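Local coordinates for protein inactive glucansucrase (Lactobacillus reuteri, PDB 5JBD) that has the TIM-barrel-type fold of glycosyl hydrolase family 70 and holds a bound calcium ion, at residues A[174-178]-A[179-183]; A[398-401]-A[402-405]; A[798-801]-A[802-805]. One frame throughout, in Å; residues are numbered along the deposited sequence.

Interaction 1: A[174-178]-A[179-183]; sequences SLQSM and PNYRP
Met178 and Pro179 begin a type II beta turn that ends at Tyr181. The turn lies at the surface, in the loop between helix 151-162 and strand 193-197. A short 3-10 segment, 175-177, leads directly into it. Pro179 takes the second position of the turn. Its ring runs alongside the Met178 side chain, and both point the same way. Pro179 CD lies 3.4 Å from Met178 CB, as the peptide link between them dictates. Met178 bends at chi2 and again at chi3, which brings its SD to 3.6 Å from the same Pro179 CD. Asn180 follows with the positive phi of the third turn position, and its CB points away from 174-178.

Tyr181 closes the turn. Its N donates to Met178 O at 3.3 Å, a long and bent bond with an N-H...O angle of 137°. The donor stands above the carbonyl plane. The CB of Tyr181 points toward the 3-10 segment, and CG is anti to N (chi1 175°), which lays the ring against that segment. Gln176 CA sits over the centre of one ring face, 3.8 Å from the centroid of the Tyr181 ring, in a CH-pi contact. Gln176 CG continues over to Tyr181 CE2 at 3.8 Å. The Gln176 amide is turned almost perpendicular to the ring, at 81°. Leu175 O approaches Tyr181 CD1 obliquely, at 3.3 Å. Ile189 also touches both Gln176 and Tyr181.

The start of the 3-10 segment is fixed separately. Asp192 bonds to Ser174 OG and to Leu175 N. Ser174 O accepts from both the N and the OG of Ser177. In an ST turn, Ser174 OG accepts from Gln176 N at 3.0 Å.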
ATOM      1  N   SER A 174       1.666 -17.924  12.524  1.00 35.68           N
ATOM      2  CA  SER A 174       1.210 -16.536  12.581  1.00 34.84           C
ATOM      3  C   SER A 174       1.250 -16.020  14.008  1.00 33.99           C
ATOM      4  O   SER A 174       0.916 -16.735  14.942  1.00 32.51           O
ATOM      5  CB  SER A 174      -0.219 -16.397  12.052  1.00 35.71           C
ATOM      6  OG  SER A 174      -0.672 -15.052  12.173  1.00 32.11           O
ATOM      7  N   LEU A 175       1.621 -14.756  14.160  1.00 33.05           N
ATOM      8  CA  LEU A 175       1.521 -14.086  15.453  1.00 36.21           C
ATOM      9  C   LEU A 175       0.053 -13.950  15.929  1.00 36.03           C
ATOM     10  O   LEU A 175      -0.195 -13.826  17.125  1.00 34.18           O
ATOM     11  CB  LEU A 175       2.230 -12.723  15.406  1.00 36.35           C
ATOM     12  CG  LEU A 175       3.722 -12.738  15.035  1.00 37.82           C
ATOM     13  CD1 LEU A 175       4.228 -11.320  14.784  1.00 42.17           C
ATOM     14  CD2 LEU A 175       4.546 -13.388  16.126  1.00 40.21           C
ATOM     15  N   GLN A 176      -0.905 -14.015  14.997  1.00 37.95           N
ATOM     16  CA  GLN A 176      -2.353 -14.068  15.305  1.00 39.96           C
ATOM     17  C   GLN A 176      -2.778 -15.171  16.247  1.00 40.94           C
ATOM     18  O   GLN A 176      -3.810 -15.031  16.925  1.00 41.28           O
ATOM     19  CB  GLN A 176      -3.192 -14.230  14.035  1.00 42.28           C
ATOM     20  CG  GLN A 176      -3.308 -12.961  13.202  1.00 46.15           C
ATOM     21  CD  GLN A 176      -4.173 -13.139  11.942  1.00 50.72           C
ATOM     22  OE1 GLN A 176      -4.897 -12.223  11.537  1.00 52.27           O
ATOM     23  NE2 GLN A 176      -4.130 -14.326  11.343  1.00 53.42           N
ATOM     24  N   SER A 177      -2.003 -16.251  16.299  1.00 41.14           N
ATOM     25  CA  SER A 177      -2.368 -17.409  17.103  1.00 46.56           C
ATOM     26  C   SER A 177      -1.975 -17.296  18.570  1.00 47.54           C
ATOM     27  O   SER A 177      -2.248 -18.217  19.342  1.00 45.02           O
ATOM     28  CB  SER A 177      -1.690 -18.654  16.541  1.00 48.81           C
ATOM     29  OG  SER A 177      -0.304 -18.620  16.865  1.00 49.51           O
ATOM     30  N   MET A 178      -1.316 -16.203  18.959  1.00 49.85           N
ATOM     31  CA  MET A 178      -0.766 -16.091  20.311  1.00 52.67           C
ATOM     32  C   MET A 178      -1.881 -15.777  21.293  1.00 50.91           C
ATOM     33  O   MET A 178      -2.898 -15.204  20.898  1.00 46.10           O
ATOM     34  CB  MET A 178       0.395 -15.079  20.349  1.00 55.11           C
ATOM     35  CG  MET A 178       1.671 -15.757  19.823  1.00 61.86           C
ATOM     36  SD  MET A 178       2.429 -16.885  21.039  1.00 70.62           S
ATOM     37  CE  MET A 178       3.282 -15.736  22.113  1.00 69.06           C
ATOM     38  N   PRO A 179      -1.722 -16.206  22.562  1.00 54.15           N
ATOM     39  CA  PRO A 179      -2.805 -16.008  23.517  1.00 54.57           C
ATOM     40  C   PRO A 179      -3.082 -14.521  23.763  1.00 51.33           C
ATOM     41  O   PRO A 179      -2.151 -13.739  23.975  1.00 53.25           O
ATOM     42  CB  PRO A 179      -2.308 -16.716  24.784  1.00 58.24           C
ATOM     43  CG  PRO A 179      -0.828 -16.772  24.659  1.00 59.54           C
ATOM     44  CD  PRO A 179      -0.512 -16.770  23.192  1.00 57.12           C
ATOM     45  N   ASN A 180      -4.360 -14.156  23.674  1.00 50.39           N
ATOM     46  CA  ASN A 180      -4.851 -12.789  23.870  1.00 50.20           C
ATOM     47  C   ASN A 180      -4.338 -11.789  22.825  1.00 47.37           C
ATOM     48  O   ASN A 180      -4.182 -10.603  23.120  1.00 44.32           O
ATOM     49  CB  ASN A 180      -4.539 -12.293  25.293  1.00 53.67           C
ATOM     50  CG  ASN A 180      -4.954 -13.278  26.370  1.00 57.43           C
ATOM     51  OD1 ASN A 180      -4.217 -13.494  27.327  1.00 61.10           O
ATOM     52  ND2 ASN A 180      -6.134 -13.868  26.227  1.00 56.91           N
ATOM     53  N   TYR A 181      -4.105 -12.265  21.603  1.00 42.98           N
ATOM     54  CA  TYR A 181      -3.639 -11.419  20.508  1.00 40.48           C
ATOM     55  C   TYR A 181      -4.628 -10.288  20.259  1.00 41.10           C
ATOM     56  O   TYR A 181      -5.839 -10.496  20.277  1.00 39.03           O
ATOM     57  CB  TYR A 181      -3.442 -12.241  19.229  1.00 38.14           C
ATOM     58  CG  TYR A 181      -3.069 -11.422  17.998  1.00 36.00           C
ATOM     59  CD1 TYR A 181      -1.752 -10.992  17.781  1.00 34.03           C
ATOM     60  CD2 TYR A 181      -4.036 -11.092  17.042  1.00 34.14           C
ATOM     61  CE1 TYR A 181      -1.418 -10.249  16.645  1.00 33.26           C
ATOM     62  CE2 TYR A 181      -3.717 -10.350  15.906  1.00 32.95           C
ATOM     63  CZ  TYR A 181      -2.412  -9.927  15.706  1.00 32.92           C
ATOM     64  OH  TYR A 181      -2.110  -9.189  14.571  1.00 32.20           O
ATOM     65  N   ARG A 182      -4.079  -9.099  20.042  1.00 41.45           N
ATOM     66  CA  ARG A 182      -4.836  -7.889  19.769  1.00 44.70           C
ATOM     67  C   ARG A 182      -4.612  -7.557  18.298  1.00 41.76           C
ATOM     68  O   ARG A 182      -3.474  -7.336  17.889  1.00 38.74           O
ATOM     69  CB  ARG A 182      -4.332  -6.734  20.649  1.00 47.85           C
ATOM     70  CG  ARG A 182      -4.266  -7.061  22.137  1.00 54.71           C
ATOM     71  CD  ARG A 182      -3.610  -5.924  22.923  1.00 60.49           C
ATOM     72  NE  ARG A 182      -4.406  -4.685  22.922  1.00 64.50           N
ATOM     73  CZ  ARG A 182      -5.460  -4.465  23.718  1.00 71.71           C
ATOM     74  NH1 ARG A 182      -5.874  -5.392  24.590  1.00 73.18           N
ATOM     75  NH2 ARG A 182      -6.118  -3.307  23.643  1.00 69.93           N
ATOM     76  N   PRO A 183      -5.682  -7.541  17.493  1.00 40.73           N
ATOM     77  CA  PRO A 183      -5.541  -7.200  16.070  1.00 40.33           C
ATOM     78  C   PRO A 183      -5.002  -5.790  15.797  1.00 39.23           C
ATOM     79  O   PRO A 183      -5.315  -4.853  16.523  1.00 37.76           O
ATOM     80  CB  PRO A 183      -6.970  -7.310  15.531  1.00 41.29           C
ATOM     81  CG  PRO A 183      -7.705  -8.152  16.520  1.00 42.80           C
ATOM     82  CD  PRO A 183      -7.056  -7.951  17.846  1.00 41.96           C
TER

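Interaction 2: A[398-401]-A[402-405]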
ATOM      1  N   LEU A 398      -8.901   3.975  10.841  1.00 28.12           N
ATOM      2  CA  LEU A 398     -10.103   4.325  11.596  1.00 29.60           C
ATOM      3  C   LEU A 398     -11.218   3.289  11.401  1.00 31.04           C
ATOM      4  O   LEU A 398     -11.863   2.862  12.366  1.00 31.01           O
ATOM      5  CB  LEU A 398     -10.586   5.713  11.166  1.00 30.26           C
ATOM      6  CG  LEU A 398     -11.563   6.506  12.040  1.00 31.90           C
ATOM      7  CD1 LEU A 398     -11.382   7.998  11.782  1.00 30.59           C
ATOM      8  CD2 LEU A 398     -13.012   6.100  11.800  1.00 34.41           C
ATOM      9  N   ILE A 399     -11.424   2.883  10.152  1.00 29.94           N
ATOM     10  CA  ILE A 399     -12.461   1.898   9.824  1.00 29.79           C
ATOM     11  C   ILE A 399     -12.114   0.523  10.410  1.00 30.45           C
ATOM     12  O   ILE A 399     -12.985  -0.140  10.951  1.00 32.84           O
ATOM     13  CB  ILE A 399     -12.710   1.837   8.296  1.00 29.28           C
ATOM     14  CG1 ILE A 399     -13.331   3.147   7.790  1.00 28.91           C
ATOM     15  CG2 ILE A 399     -13.581   0.639   7.898  1.00 29.24           C
ATOM     16  CD1 ILE A 399     -14.767   3.402   8.185  1.00 30.14           C
ATOM     17  N   ASN A 400     -10.854   0.098  10.311  1.00 30.64           N
ATOM     18  CA  ASN A 400     -10.439  -1.162  10.927  1.00 32.66           C
ATOM     19  C   ASN A 400     -10.531  -1.152  12.456  1.00 36.46           C
ATOM     20  O   ASN A 400     -10.871  -2.185  13.053  1.00 35.78           O
ATOM     21  CB  ASN A 400      -9.032  -1.553  10.486  1.00 33.38           C
ATOM     22  CG  ASN A 400      -8.980  -2.078   9.047  1.00 32.91           C
ATOM     23  OD1 ASN A 400      -9.994  -2.490   8.475  1.00 33.36           O
ATOM     24  ND2 ASN A 400      -7.784  -2.079   8.469  1.00 31.63           N
ATOM     25  N   ARG A 401     -10.216  -0.009  13.085  1.00 35.96           N
ATOM     26  CA  ARG A 401     -10.426   0.165  14.537  1.00 39.27           C
ATOM     27  C   ARG A 401     -11.890  -0.142  14.870  1.00 36.17           C
ATOM     28  O   ARG A 401     -12.180  -0.924  15.769  1.00 36.82           O
ATOM     29  CB  ARG A 401     -10.035   1.595  15.060  1.00 41.43           C
ATOM     30  CG  ARG A 401      -8.740   1.610  15.875  1.00 52.09           C
ATOM     31  CD  ARG A 401      -8.683   2.690  16.987  1.00 55.51           C
ATOM     32  NE  ARG A 401      -7.305   3.021  17.374  1.00 62.98           N
ATOM     33  CZ  ARG A 401      -6.434   2.223  18.015  1.00 64.79           C
ATOM     34  NH1 ARG A 401      -6.741   0.972  18.358  1.00 66.44           N
ATOM     35  NH2 ARG A 401      -5.213   2.678  18.302  1.00 60.66           N
ATOM     36  N   LEU A 402     -12.793   0.454  14.100  1.00 35.60           N
ATOM     37  CA  LEU A 402     -14.234   0.270  14.277  1.00 37.28           C
ATOM     38  C   LEU A 402     -14.662  -1.190  14.032  1.00 38.11           C
ATOM     39  O   LEU A 402     -15.471  -1.721  14.791  1.00 40.31           O
ATOM     40  CB  LEU A 402     -14.989   1.254  13.376  1.00 39.06           C
ATOM     41  CG  LEU A 402     -16.479   1.571  13.540  1.00 40.74           C
ATOM     42  CD1 LEU A 402     -16.906   1.690  14.996  1.00 43.06           C
ATOM     43  CD2 LEU A 402     -16.797   2.855  12.780  1.00 41.68           C
ATOM     44  N   ILE A 403     -14.091  -1.847  13.020  1.00 37.18           N
ATOM     45  CA  ILE A 403     -14.356  -3.276  12.763  1.00 38.70           C
ATOM     46  C   ILE A 403     -13.931  -4.127  13.966  1.00 39.43           C
ATOM     47  O   ILE A 403     -14.691  -4.986  14.431  1.00 38.70           O
ATOM     48  CB  ILE A 403     -13.654  -3.787  11.474  1.00 38.37           C
ATOM     49  CG1 ILE A 403     -14.323  -3.196  10.225  1.00 39.37           C
ATOM     50  CG2 ILE A 403     -13.690  -5.312  11.382  1.00 40.12           C
ATOM     51  CD1 ILE A 403     -13.569  -3.451   8.927  1.00 39.26           C
ATOM     52  N   ILE A 404     -12.720  -3.887  14.453  1.00 38.07           N
ATOM     53  CA  ILE A 404     -12.168  -4.642  15.582  1.00 39.11           C
ATOM     54  C   ILE A 404     -13.033  -4.445  16.825  1.00 39.52           C
ATOM     55  O   ILE A 404     -13.343  -5.417  17.521  1.00 40.63           O
ATOM     56  CB  ILE A 404     -10.687  -4.264  15.872  1.00 39.09           C
ATOM     57  CG1 ILE A 404      -9.777  -4.727  14.716  1.00 39.19           C
ATOM     58  CG2 ILE A 404     -10.194  -4.888  17.191  1.00 38.74           C
ATOM     59  CD1 ILE A 404      -8.463  -3.971  14.640  1.00 38.98           C
ATOM     60  N   LYS A 405     -13.441  -3.208  17.081  1.00 41.11           N
ATOM     61  CA  LYS A 405     -14.322  -2.904  18.211  1.00 44.55           C
ATOM     62  C   LYS A 405     -15.690  -3.585  18.082  1.00 45.88           C
ATOM     63  O   LYS A 405     -16.203  -4.148  19.056  1.00 46.11           O
ATOM     64  CB  LYS A 405     -14.518  -1.394  18.376  1.00 46.34           C
ATOM     65  CG  LYS A 405     -15.480  -1.039  19.503  1.00 51.46           C
ATOM     66  CD  LYS A 405     -15.360   0.397  19.985  1.00 56.54           C
ATOM     67  CE  LYS A 405     -16.042   0.567  21.339  1.00 61.02           C
ATOM     68  NZ  LYS A 405     -16.831   1.826  21.403  1.00 64.46           N
TER
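Leu398 to Lys405 form two turns of regular alpha helix, in which the N of each residue from 402 to 405 donates to the carbonyl O four residues earlier. All four bonds are fairly straight. The longest is Leu402 N to Leu398 O, at 3.1 Å.

Two isoleucines of the second turn lean back on carbonyls of the first. Ile403 CG1 lies beside its own N (chi1 -71°), and this puts CG1 3.4 Å from Ile399 O. Ile403 CD1 then reaches 3.7 Å from Asn400 OD1, with the two side chains lying side by side. Ile403 CD1 also meets Ile399 CG2 at 4.2 Å, a loose apolar contact. Ile404 folds back in the same manner. Its CG1 is 3.2 Å from Asn400 O, the atom that also accepts the backbone bond of Ile404 N.

The amide of buried Asn400 is held from outside the helix, since its ND2 donates to Lys185 O. Arg401 is exposed, and its side chain lies about 5 Å from a bound acetate ion, probably from the crystallisation liquor. Its NH2 also comes close to Lys185 NZ. Leu398, Ile399, Leu402 and Ile403 recur at the spacing of one helical face. That face packs against helix 420-434, with Ile399 on Trp427 and Ile403 on Tyr422.

Helix 392-406 leaves strand 385-388, and the chain later returns in the parallel neighbour 460-464. This is a beta-alpha-beta crossover, enlarged by further helices, as expected of a TIM-type barrel.

Interaction 3: A[798-801]-A[802-805]; sequences ETYG and GKYL
Tyr800 and Lys803 are the ends of a type II beta turn that takes the chain out of helix 794-800. A type I turn from Gly802 to Leu805 overlaps it and leads into helix 805-811. Lys803 N donates to Tyr800 O at 3.0 Å. The bond is straight at hydrogen, 167°, but N lies well out of the carbonyl plane of Tyr800. Gly802 has a positive phi, as the third position of a type II turn requires.

The Lys803 side chain starts with CB, 3.3 Å from Tyr800 O. On another side, the same CB lies over the centre of one face of the Tyr804 ring. A chi1 of -179° turns CG away from the backbone N, and the rest of the chain is fully extended, running beside Tyr800. CG leads on to CD, which meets Thr799 O at 3.8 Å and Tyr800 CD1 at 4.1 Å. CE carries the chain to its tip, where Lys803 NZ is 4.1 Å from Tyr800 CE1. Thr799 CG2 packs on one face of the Tyr800 ring, offset toward the rim.

Helix 249-263 anchors both turns through Asn257. Its ND2 donates to Tyr800 O, so that oxygen has two donors, and its OD1 accepts from Tyr804 N. The Tyr800 ring meets Phe261, and the Tyr804 ring meets Tyr260. The two tyrosine side chains lie side by side. Tyr804 OH comes to the edge of the Tyr800 ring, 3.3 Å from Tyr800 CD1.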
ATOM      1  N   GLU A 798       5.806  -9.581 -19.736  1.00 29.90           N
ATOM      2  CA  GLU A 798       6.404 -10.262 -20.892  1.00 31.24           C
ATOM      3  C   GLU A 798       6.690  -9.275 -22.002  1.00 30.04           C
ATOM      4  O   GLU A 798       7.779  -9.263 -22.535  1.00 31.64           O
ATOM      5  CB  GLU A 798       5.502 -11.381 -21.448  1.00 34.51           C
ATOM      6  CG  GLU A 798       5.348 -12.596 -20.539  1.00 36.94           C
ATOM      7  CD  GLU A 798       6.534 -13.544 -20.540  1.00 39.32           C
ATOM      8  OE1 GLU A 798       7.528 -13.311 -21.282  1.00 38.04           O
ATOM      9  OE2 GLU A 798       6.475 -14.531 -19.757  1.00 42.38           O
ATOM     10  N   THR A 799       5.716  -8.437 -22.331  1.00 29.61           N
ATOM     11  CA  THR A 799       5.854  -7.495 -23.437  1.00 30.33           C
ATOM     12  C   THR A 799       6.761  -6.300 -23.105  1.00 30.83           C
ATOM     13  O   THR A 799       7.607  -5.928 -23.913  1.00 30.29           O
ATOM     14  CB  THR A 799       4.470  -6.990 -23.906  1.00 29.97           C
ATOM     15  OG1 THR A 799       3.687  -8.103 -24.334  1.00 29.97           O
ATOM     16  CG2 THR A 799       4.591  -6.003 -25.071  1.00 30.84           C
ATOM     17  N   TYR A 800       6.578  -5.702 -21.928  1.00 29.95           N
ATOM     18  CA  TYR A 800       7.201  -4.407 -21.610  1.00 30.02           C
ATOM     19  C   TYR A 800       8.424  -4.471 -20.700  1.00 30.46           C
ATOM     20  O   TYR A 800       9.190  -3.501 -20.624  1.00 31.06           O
ATOM     21  CB  TYR A 800       6.140  -3.474 -21.016  1.00 29.35           C
ATOM     22  CG  TYR A 800       5.032  -3.205 -22.004  1.00 29.17           C
ATOM     23  CD1 TYR A 800       5.211  -2.285 -23.011  1.00 29.91           C
ATOM     24  CD2 TYR A 800       3.816  -3.903 -21.954  1.00 30.20           C
ATOM     25  CE1 TYR A 800       4.207  -2.041 -23.943  1.00 30.35           C
ATOM     26  CE2 TYR A 800       2.803  -3.672 -22.886  1.00 30.50           C
ATOM     27  CZ  TYR A 800       3.011  -2.738 -23.879  1.00 30.63           C
ATOM     28  OH  TYR A 800       2.042  -2.484 -24.808  1.00 33.30           O
ATOM     29  N   GLY A 801       8.611  -5.598 -20.022  1.00 29.79           N
ATOM     30  CA  GLY A 801       9.697  -5.746 -19.076  1.00 30.16           C
ATOM     31  C   GLY A 801      11.025  -5.603 -19.782  1.00 31.12           C
ATOM     32  O   GLY A 801      11.329  -6.361 -20.713  1.00 27.99           O
ATOM     33  N   GLY A 802      11.798  -4.598 -19.377  1.00 29.01           N
ATOM     34  CA  GLY A 802      13.088  -4.327 -19.998  1.00 29.10           C
ATOM     35  C   GLY A 802      13.068  -3.794 -21.419  1.00 29.48           C
ATOM     36  O   GLY A 802      14.133  -3.583 -22.005  1.00 30.22           O
ATOM     37  N   LYS A 803      11.886  -3.526 -21.970  1.00 30.05           N
ATOM     38  CA  LYS A 803      11.758  -3.166 -23.387  1.00 31.13           C
ATOM     39  C   LYS A 803      12.533  -1.894 -23.782  1.00 30.46           C
ATOM     40  O   LYS A 803      13.068  -1.806 -24.883  1.00 29.39           O
ATOM     41  CB  LYS A 803      10.274  -3.026 -23.754  1.00 31.68           C
ATOM     42  CG  LYS A 803      10.003  -2.684 -25.211  1.00 32.99           C
ATOM     43  CD  LYS A 803       8.506  -2.589 -25.453  1.00 34.37           C
ATOM     44  CE  LYS A 803       8.207  -2.249 -26.885  1.00 36.73           C
ATOM     45  NZ  LYS A 803       6.756  -2.150 -27.180  1.00 37.10           N
ATOM     46  N   TYR A 804      12.581  -0.924 -22.869  1.00 28.26           N
ATOM     47  CA  TYR A 804      13.196   0.382 -23.098  1.00 29.01           C
ATOM     48  C   TYR A 804      14.656   0.508 -22.622  1.00 29.66           C
ATOM     49  O   TYR A 804      15.255   1.588 -22.737  1.00 30.14           O
ATOM     50  CB  TYR A 804      12.306   1.457 -22.432  1.00 28.92           C
ATOM     51  CG  TYR A 804      10.844   1.223 -22.756  1.00 27.97           C
ATOM     52  CD1 TYR A 804      10.392   1.382 -24.052  1.00 29.60           C
ATOM     53  CD2 TYR A 804       9.932   0.784 -21.792  1.00 27.48           C
ATOM     54  CE1 TYR A 804       9.070   1.138 -24.384  1.00 29.44           C
ATOM     55  CE2 TYR A 804       8.607   0.538 -22.121  1.00 27.88           C
ATOM     56  CZ  TYR A 804       8.185   0.725 -23.413  1.00 28.11           C
ATOM     57  OH  TYR A 804       6.886   0.492 -23.749  1.00 27.24           O
ATOM     58  N   LEU A 805      15.233  -0.578 -22.102  1.00 29.28           N
ATOM     59  CA  LEU A 805      16.595  -0.524 -21.557  1.00 29.59           C
ATOM     60  C   LEU A 805      17.675  -0.137 -22.581  1.00 30.21           C
ATOM     61  O   LEU A 805      18.576   0.650 -22.252  1.00 29.06           O
ATOM     62  CB  LEU A 805      16.954  -1.833 -20.844  1.00 30.45           C
ATOM     63  CG  LEU A 805      16.187  -2.052 -19.522  1.00 30.65           C
ATOM     64  CD1 LEU A 805      16.472  -3.442 -18.972  1.00 30.71           C
ATOM     65  CD2 LEU A 805      16.532  -0.993 -18.479  1.00 30.36           C
TER

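The three contacts follow one another along the chain, and none nests within or crosses another. Each is local, made within one continuous run of residues. Interaction 1 comes first and closes a tight turn in the loop before strand 193-197. Interaction 2 closes no loop; it lies within helix 392-406, between barrel strands 385-388 and 460-464 in the sequence. These two touch, as Pro183 CB packs on Ile404 CD1 at 3.8 Å, so the early loop is tied to that helix. Interaction 3 closes the turns between helices 794-800 and 805-811. Its centre is about 42 Å from that of interaction 2, on the opposite side of the chain's centre.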